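Local coordinates for leucine-rich repeat protein (Bacteroides thetaiotaomicron, PDB 4ECN) that is of unknown function but, as an extracellular leucine-rich repeat protein with transthyretin-like domains, probably binds other proteins, at residues Phe304-Glu307 with Gly312-Pro315; Ala276-Glu279 with Asn285-Tyr288; Leu300-Asn305 with Ala331-Lys336. All coordinates share one frame; numbering follows the deposited sequence.

Contact 1 (Phe304-Glu307 with Gly312-Pro315). With NA (sodium ion), chain B.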
loop_
_atom_site.group_PDB
_atom_site.type_symbol
_atom_site.label_atom_id
_atom_site.label_comp_id
_atom_site.label_asym_id
_atom_site.label_seq_id
_atom_site.Cartn_x
_atom_site.Cartn_y
_atom_site.Cartn_z
ATOM N N PHE A 304 1.685 9.221 -23.120
ATOM C CA PHE A 304 2.612 10.130 -23.799
ATOM C C PHE A 304 2.128 10.413 -25.248
ATOM O O PHE A 304 2.850 11.036 -26.023
ATOM C CB PHE A 304 4.052 9.562 -23.781
ATOM C CG PHE A 304 4.623 9.414 -22.386
ATOM C CD1 PHE A 304 5.170 10.505 -21.718
ATOM C CD2 PHE A 304 4.597 8.186 -21.731
ATOM C CE1 PHE A 304 5.680 10.371 -20.423
ATOM C CE2 PHE A 304 5.112 8.052 -20.435
ATOM C CZ PHE A 304 5.639 9.146 -19.789
ATOM N N ASN A 305 0.894 9.997 -25.599
ATOM C CA ASN A 305 0.305 10.243 -26.928
ATOM C C ASN A 305 -0.494 11.543 -26.865
ATOM O O ASN A 305 -1.693 11.604 -27.156
ATOM C CB ASN A 305 -0.552 9.059 -27.383
ATOM C CG ASN A 305 0.181 7.762 -27.348
ATOM O OD1 ASN A 305 -0.258 6.808 -26.702
ATOM N ND2 ASN A 305 1.378 7.746 -27.919
ATOM N N LYS A 306 0.191 12.576 -26.406
ATOM C CA LYS A 306 -0.372 13.890 -26.210
ATOM C C LYS A 306 0.780 14.903 -26.255
ATOM O O LYS A 306 1.945 14.495 -26.236
ATOM C CB LYS A 306 -1.198 13.955 -24.897
ATOM C CG LYS A 306 -0.459 13.536 -23.621
ATOM C CD LYS A 306 -1.348 13.732 -22.402
ATOM C CE LYS A 306 -0.639 13.445 -21.113
ATOM N NZ LYS A 306 -1.538 13.568 -19.936
ATOM N N GLU A 307 0.446 16.203 -26.389
ATOM C CA GLU A 307 1.377 17.323 -26.446
ATOM C C GLU A 307 2.391 17.249 -25.314
ATOM O O GLU A 307 1.993 17.086 -24.160
ATOM C CB GLU A 307 0.598 18.639 -26.356
ATOM C CG GLU A 307 1.481 19.865 -26.497
ATOM C CD GLU A 307 0.860 21.175 -26.072
ATOM O OE1 GLU A 307 -0.273 21.174 -25.534
ATOM O OE2 GLU A 307 1.546 22.209 -26.236
ATOM N N GLY A 312 3.690 16.033 -18.026
ATOM C CA GLY A 312 3.735 16.078 -16.565
ATOM C C GLY A 312 2.428 15.680 -15.898
ATOM O O GLY A 312 2.403 15.385 -14.699
ATOM N N ASP A 313 1.321 15.682 -16.668
ATOM C CA ASP A 313 0.000 15.260 -16.208
ATOM C C ASP A 313 -0.104 13.727 -16.313
ATOM O O ASP A 313 -0.497 13.171 -17.356
ATOM C CB ASP A 313 -1.091 15.963 -17.027
ATOM C CG ASP A 313 -2.516 15.825 -16.521
ATOM O OD1 ASP A 313 -2.847 14.763 -15.936
ATOM O OD2 ASP A 313 -3.330 16.724 -16.810
ATOM N N GLN A 314 0.286 13.041 -15.229
ATOM C CA GLN A 314 0.255 11.585 -15.178
ATOM C C GLN A 314 -0.280 11.080 -13.848
ATOM O O GLN A 314 0.022 11.682 -12.805
ATOM C CB GLN A 314 1.657 10.992 -15.404
ATOM C CG GLN A 314 2.344 11.335 -16.719
ATOM C CD GLN A 314 1.633 10.915 -17.978
ATOM O OE1 GLN A 314 0.740 10.063 -17.995
ATOM N NE2 GLN A 314 2.036 11.512 -19.074
ATOM N N PRO A 315 -1.027 9.939 -13.843
ATOM C CA PRO A 315 -1.482 9.376 -12.556
ATOM C C PRO A 315 -0.271 8.903 -11.742
ATOM O O PRO A 315 0.559 8.124 -12.250
ATOM C CB PRO A 315 -2.410 8.234 -12.974
ATOM C CG PRO A 315 -1.989 7.868 -14.360
ATOM C CD PRO A 315 -1.472 9.113 -14.990
HETATM NA NA NA B . -1.265 13.688 -11.510
#
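Phe304 and Gln314 mark where the two backbones come nearest, with their CA atoms 9.1 Å apart; both segments are irregular, no main chain pairs with main chain, and side chains span the gap between them. Lys306 does most of the spanning. Its CG sits between the backbone N and the carbonyl carbon (chi1 55°), and from there the chain runs fully extended toward Asp313. At its end NZ donates a hydrogen bond to Asp313 O at 2.8 Å, lying in the carbonyl plane with a C=O...N angle of 145°. The ammonium group is also 3.8 Å from Asp313 CB, but the carboxylate does not complete a salt bridge: Asp313 OD1 is 4.4 Å from Lys306 NZ, near enough perhaps for a modest electrostatic attraction.

This loop joins helix 266-280 to strand 317-319, the antiparallel edge strand of the first leucine-rich repeat sheet, so the lysine bridges two parts of the loop beside the edge of that sheet. Gln314 meets Lys306 from the opposite direction, its NE2 3.9 Å from Lys306 CE. A bend at chi2 folds the glutamine back, and the same NE2 lies over one face of the Phe304 ring, toward the rim, 4.0 Å from CE1. Amide and ring planes are 34° apart. The amide is not held by the ring alone: NE2 donates to Asn303 O and Trp311 O, two backbone carbonyls that fix its position in this buried spot. Trp311 also meets the Phe304 ring edge-to-face. On the main-chain side, Gln314 O binds the sodium ion at 2.7 Å, and Val317 O is the other protein ligand.

Contact 2 (Ala276-Glu279 with Asn285-Tyr288)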
loop_
_atom_site.group_PDB
_atom_site.type_symbol
_atom_site.label_atom_id
_atom_site.label_comp_id
_atom_site.label_asym_id
_atom_site.label_seq_id
_atom_site.Cartn_x
_atom_site.Cartn_y
_atom_site.Cartn_z
ATOM N N ALA A 276 11.542 8.236 -20.289
ATOM C CA ALA A 276 12.664 7.291 -20.194
ATOM C C ALA A 276 12.358 6.227 -19.129
ATOM O O ALA A 276 12.309 5.049 -19.468
ATOM C CB ALA A 276 13.969 8.017 -19.882
ATOM N N ILE A 277 12.062 6.654 -17.877
ATOM C CA ILE A 277 11.710 5.811 -16.727
ATOM C C ILE A 277 10.588 4.832 -17.120
ATOM O O ILE A 277 10.729 3.626 -16.880
ATOM C CB ILE A 277 11.297 6.724 -15.540
ATOM C CG1 ILE A 277 12.519 7.546 -15.041
ATOM C CG2 ILE A 277 10.637 5.919 -14.403
ATOM C CD1 ILE A 277 12.181 8.817 -14.225
ATOM N N TRP A 278 9.518 5.349 -17.779
ATOM C CA TRP A 278 8.362 4.578 -18.236
ATOM C C TRP A 278 8.798 3.518 -19.268
ATOM O O TRP A 278 8.449 2.349 -19.119
ATOM C CB TRP A 278 7.303 5.523 -18.818
ATOM C CG TRP A 278 6.012 4.871 -19.234
ATOM C CD1 TRP A 278 4.974 4.522 -18.426
ATOM C CD2 TRP A 278 5.558 4.662 -20.579
ATOM N NE1 TRP A 278 3.945 4.003 -19.174
ATOM C CE2 TRP A 278 4.264 4.103 -20.502
ATOM C CE3 TRP A 278 6.137 4.868 -21.852
ATOM C CZ2 TRP A 278 3.547 3.717 -21.642
ATOM C CZ3 TRP A 278 5.418 4.490 -22.975
ATOM C CH2 TRP A 278 4.142 3.917 -22.861
ATOM N N GLU A 279 9.625 3.900 -20.247
ATOM C CA GLU A 279 10.107 2.968 -21.277
ATOM C C GLU A 279 11.043 1.915 -20.672
ATOM O O GLU A 279 10.925 0.738 -21.038
ATOM C CB GLU A 279 10.788 3.707 -22.434
ATOM C CG GLU A 279 9.768 4.493 -23.229
ATOM C CD GLU A 279 10.081 4.825 -24.670
ATOM O OE1 GLU A 279 11.199 5.318 -24.948
ATOM O OE2 GLU A 279 9.158 4.687 -25.507
ATOM N N ASN A 285 3.168 -2.059 -20.723
ATOM C CA ASN A 285 2.470 -3.155 -20.054
ATOM C C ASN A 285 2.059 -2.829 -18.600
ATOM O O ASN A 285 1.770 -3.754 -17.823
ATOM C CB ASN A 285 3.331 -4.407 -20.063
ATOM C CG ASN A 285 3.525 -5.018 -21.427
ATOM O OD1 ASN A 285 4.652 -5.267 -21.857
ATOM N ND2 ASN A 285 2.439 -5.240 -22.158
ATOM N N TRP A 286 1.983 -1.545 -18.236
ATOM C CA TRP A 286 1.478 -1.178 -16.920
ATOM C C TRP A 286 -0.036 -1.273 -16.894
ATOM O O TRP A 286 -0.682 -0.991 -17.914
ATOM C CB TRP A 286 1.890 0.243 -16.519
ATOM C CG TRP A 286 3.333 0.507 -16.225
ATOM C CD1 TRP A 286 4.382 -0.359 -16.338
ATOM C CD2 TRP A 286 3.879 1.743 -15.743
ATOM N NE1 TRP A 286 5.552 0.267 -15.965
ATOM C CE2 TRP A 286 5.276 1.563 -15.616
ATOM C CE3 TRP A 286 3.324 3.009 -15.454
ATOM C CZ2 TRP A 286 6.130 2.596 -15.210
ATOM C CZ3 TRP A 286 4.170 4.028 -15.040
ATOM C CH2 TRP A 286 5.557 3.819 -14.926
ATOM N N ARG A 287 -0.594 -1.652 -15.727
ATOM C CA ARG A 287 -2.025 -1.736 -15.412
ATOM C C ARG A 287 -2.189 -1.460 -13.932
ATOM O O ARG A 287 -1.913 -2.328 -13.096
ATOM C CB ARG A 287 -2.681 -3.067 -15.818
ATOM C CG ARG A 287 -3.165 -3.113 -17.262
ATOM C CD ARG A 287 -3.899 -4.408 -17.596
ATOM N NE ARG A 287 -5.257 -4.425 -17.047
ATOM C CZ ARG A 287 -6.353 -4.138 -17.744
ATOM N NH1 ARG A 287 -6.270 -3.854 -19.040
ATOM N NH2 ARG A 287 -7.544 -4.159 -17.157
ATOM N N TYR A 288 -2.579 -0.230 -13.606
ATOM C CA TYR A 288 -2.762 0.192 -12.229
ATOM C C TYR A 288 -3.884 -0.603 -11.575
ATOM O O TYR A 288 -4.957 -0.739 -12.165
ATOM C CB TYR A 288 -3.053 1.696 -12.154
ATOM C CG TYR A 288 -3.335 2.198 -10.761
ATOM C CD1 TYR A 288 -2.298 2.475 -9.874
ATOM C CD2 TYR A 288 -4.638 2.447 -10.340
ATOM C CE1 TYR A 288 -2.554 2.951 -8.586
ATOM C CE2 TYR A 288 -4.907 2.920 -9.054
ATOM C CZ TYR A 288 -3.862 3.159 -8.178
ATOM O OH TYR A 288 -4.139 3.624 -6.917
#
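The indole of Trp278 presents its edge to one face of the Trp286 indole. Trp278 CD1 leads the approach, standing 3.5 Å above the Trp286 plane and displaced toward the rim, nearest to CZ3 and CH2 of Trp286. Trp278 NE1 follows alongside, 3.9 Å from Trp286 CE3. The five-membered ring of Trp278 and the six-membered ring of Trp286 have centroids 4.6 Å apart and planes at 76°, a T-shaped (edge-to-face) pair. Phe333 meets Trp286 from the side opposite Trp278, while Trp302 makes a further edge-to-face pair with Trp286. Phe304 and Trp302 also meet the Trp278 ring, the Trp302 plane turned only about 15° from it. Trp278 owes its reach to chi1 of -176°, which sets CG opposite the backbone N and swings the indole off the helix flank toward the loop.

Both indole nitrogens find oxygen acceptors: NE1 of Trp278 donates to Asn301 OD1, and NE1 of Trp286 to the carbonyl of Leu281, just past the helix end. These bonds would limit rotation of the rings and so help to keep the T-shape. Trp278 belongs to helix 266-280, near its C-terminal end, whereas Trp286 lies in the loop that leads on to strand 317-319. That loop, joined to Phe333 by a backbone hydrogen bond from Arg287, runs between the helix and the chain leaving strand 325-329.

Contact 3 (Leu300-Asn305 with Ala331-Lys336)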
loop_
_atom_site.group_PDB
_atom_site.type_symbol
_atom_site.label_atom_id
_atom_site.label_comp_id
_atom_site.label_asym_id
_atom_site.label_seq_id
_atom_site.Cartn_x
_atom_site.Cartn_y
_atom_site.Cartn_z
ATOM N N LEU A 300 -5.436 3.145 -16.061
ATOM C CA LEU A 300 -4.569 1.980 -16.042
ATOM C C LEU A 300 -3.093 2.297 -16.199
ATOM O O LEU A 300 -2.249 1.477 -15.801
ATOM C CB LEU A 300 -4.943 1.057 -17.213
ATOM C CG LEU A 300 -6.302 0.400 -17.201
ATOM C CD1 LEU A 300 -6.503 -0.385 -18.477
ATOM C CD2 LEU A 300 -6.463 -0.506 -15.996
ATOM N N ASN A 301 -2.765 3.419 -16.873
ATOM C CA ASN A 301 -1.369 3.694 -17.212
ATOM C C ASN A 301 -1.130 5.154 -17.491
ATOM O O ASN A 301 -2.081 5.940 -17.566
ATOM C CB ASN A 301 -1.052 2.878 -18.496
ATOM C CG ASN A 301 0.371 2.628 -18.863
ATOM O OD1 ASN A 301 1.310 3.231 -18.350
ATOM N ND2 ASN A 301 0.548 1.719 -19.796
ATOM N N TRP A 302 0.154 5.511 -17.659
ATOM C CA TRP A 302 0.582 6.822 -18.109
ATOM C C TRP A 302 0.262 6.991 -19.584
ATOM O O TRP A 302 -0.030 6.007 -20.271
ATOM C CB TRP A 302 2.074 7.011 -17.880
ATOM C CG TRP A 302 2.474 7.281 -16.468
ATOM C CD1 TRP A 302 1.667 7.328 -15.370
ATOM C CD2 TRP A 302 3.804 7.533 -16.006
ATOM N NE1 TRP A 302 2.419 7.584 -14.246
ATOM C CE2 TRP A 302 3.732 7.734 -14.612
ATOM C CE3 TRP A 302 5.053 7.636 -16.643
ATOM C CZ2 TRP A 302 4.863 8.012 -13.841
ATOM C CZ3 TRP A 302 6.175 7.925 -15.879
ATOM C CH2 TRP A 302 6.076 8.087 -14.491
ATOM N N ASN A 303 0.317 8.226 -20.080
ATOM C CA ASN A 303 0.026 8.487 -21.482
ATOM C C ASN A 303 0.961 9.561 -22.036
ATOM O O ASN A 303 1.019 10.666 -21.494
ATOM C CB ASN A 303 -1.434 8.906 -21.641
ATOM C CG ASN A 303 -1.874 9.216 -23.052
ATOM O OD1 ASN A 303 -1.447 8.580 -24.037
ATOM N ND2 ASN A 303 -2.806 10.158 -23.150
ATOM N N PHE A 304 1.685 9.221 -23.120
ATOM C CA PHE A 304 2.612 10.130 -23.799
ATOM C C PHE A 304 2.128 10.413 -25.248
ATOM O O PHE A 304 2.850 11.036 -26.023
ATOM C CB PHE A 304 4.052 9.562 -23.781
ATOM C CG PHE A 304 4.623 9.414 -22.386
ATOM C CD1 PHE A 304 5.170 10.505 -21.718
ATOM C CD2 PHE A 304 4.597 8.186 -21.731
ATOM C CE1 PHE A 304 5.680 10.371 -20.423
ATOM C CE2 PHE A 304 5.112 8.052 -20.435
ATOM C CZ PHE A 304 5.639 9.146 -19.789
ATOM N N ASN A 305 0.894 9.997 -25.599
ATOM C CA ASN A 305 0.305 10.243 -26.928
ATOM C C ASN A 305 -0.494 11.543 -26.865
ATOM O O ASN A 305 -1.693 11.604 -27.156
ATOM C CB ASN A 305 -0.552 9.059 -27.383
ATOM C CG ASN A 305 0.181 7.762 -27.348
ATOM O OD1 ASN A 305 -0.258 6.808 -26.702
ATOM N ND2 ASN A 305 1.378 7.746 -27.919
ATOM N N ALA A 331 3.712 2.950 -7.593
ATOM C CA ALA A 331 2.886 2.004 -6.858
ATOM C C ALA A 331 1.575 1.709 -7.609
ATOM O O ALA A 331 0.922 2.641 -8.093
ATOM C CB ALA A 331 2.585 2.553 -5.469
ATOM N N GLY A 332 1.227 0.414 -7.686
ATOM C CA GLY A 332 0.005 -0.089 -8.302
ATOM C C GLY A 332 0.091 -0.478 -9.762
ATOM O O GLY A 332 -0.721 -1.280 -10.225
ATOM N N PHE A 333 1.078 0.045 -10.497
ATOM C CA PHE A 333 1.203 -0.186 -11.939
ATOM C C PHE A 333 1.805 -1.521 -12.321
ATOM O O PHE A 333 1.511 -2.018 -13.415
ATOM C CB PHE A 333 2.061 0.896 -12.568
ATOM C CG PHE A 333 1.367 2.226 -12.597
ATOM C CD1 PHE A 333 0.301 2.449 -13.460
ATOM C CD2 PHE A 333 1.818 3.274 -11.818
ATOM C CE1 PHE A 333 -0.324 3.683 -13.512
ATOM C CE2 PHE A 333 1.196 4.512 -11.874
ATOM C CZ PHE A 333 0.128 4.708 -12.722
ATOM N N GLY A 334 2.667 -2.062 -11.466
ATOM C CA GLY A 334 3.352 -3.321 -11.736
ATOM C C GLY A 334 4.483 -3.131 -12.714
ATOM O O GLY A 334 4.491 -3.743 -13.786
ATOM N N ALA A 335 5.426 -2.249 -12.363
ATOM C CA ALA A 335 6.583 -1.955 -13.203
ATOM C C ALA A 335 7.565 -3.143 -13.236
ATOM O O ALA A 335 7.682 -3.879 -12.260
ATOM C CB ALA A 335 7.281 -0.712 -12.699
ATOM N N LYS A 336 8.237 -3.339 -14.373
ATOM C CA LYS A 336 9.223 -4.404 -14.570
ATOM C C LYS A 336 10.453 -3.795 -15.194
ATOM O O LYS A 336 10.328 -3.148 -16.230
ATOM C CB LYS A 336 8.651 -5.549 -15.457
ATOM C CG LYS A 336 7.485 -6.341 -14.864
ATOM C CD LYS A 336 6.647 -7.103 -15.905
ATOM C CE LYS A 336 5.477 -6.280 -16.424
ATOM N NZ LYS A 336 4.646 -7.040 -17.398
#
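The Phe333 ring meets the five-membered ring of Trp302 with planes at 73° and centroids 5.2 Å apart. Phe333 CZ is the touching atom, 4.0 Å from both NE1 and CD1 of Trp302, and the two side chains cross at about a right angle.

Backbone atoms supply the second kind of contact. Leu300 O lies at the edge of the Phe333 ring, near its plane, 3.6 Å from CD1, and Asn301 CA comes 3.8 Å from Phe333 CE1. The phenyl group is thus received by the main chain of Leu300 and Asn301 as well as by the indole. With Phe333 chi1 at -71°, its CG is opposite the carbonyl carbon, and the CB bond already aims at the other segment.

Phe333 follows strand 325-329, the first of the parallel strands in the leucine-rich repeat sheet, and by sequence takes the place that asparagine usually holds in the LxxLxLxxN signature. Gly332 and Gly334 flank it at positive phi. Its ring packs here against the loop between helix 266-280 and strand 317-319, at the N-terminal end of the solenoid.

Polar bonds order that loop without crossing to 331-336. Asn301 OD1 accepts from Trp302 N at 2.6 Å, a bent bond, 131° at the hydrogen, while Asn301 ND2 donates to Gly283 O. Farther along, Asn303 OD1 takes Asn305 N at 3.2 Å in an Asx turn, the donor standing above the amide plane. Trp302 NE1 spends its hydrogen on Pro315 O, which would fix the turn of the indole that Phe333 touches.

How the contacts relate
The three contacts form one continuous aromatic region around helix 266-280 and the first strands of the repeat sheet. Contacts 2 and 3 almost coincide, their centres about 4 Å apart, and the hydrogen bond from Tyr288 N to Leu300 O (2.8 Å) links their loops. Contact 1 lies farther off, its centre about 12 Å from that of contact 2 and 11 Å from that of contact 3. It shares Phe304 and Asn305 with contact 3, and Phe304 CE2 packs 3.4 Å from Trp278 CD2 of contact 2. The sodium ion belongs to contact 1. The side chain of Trp302 in contact 3 is about 8 Å from the sodium ion. The side chain of Trp286 in contact 2 is about 12 Å from it.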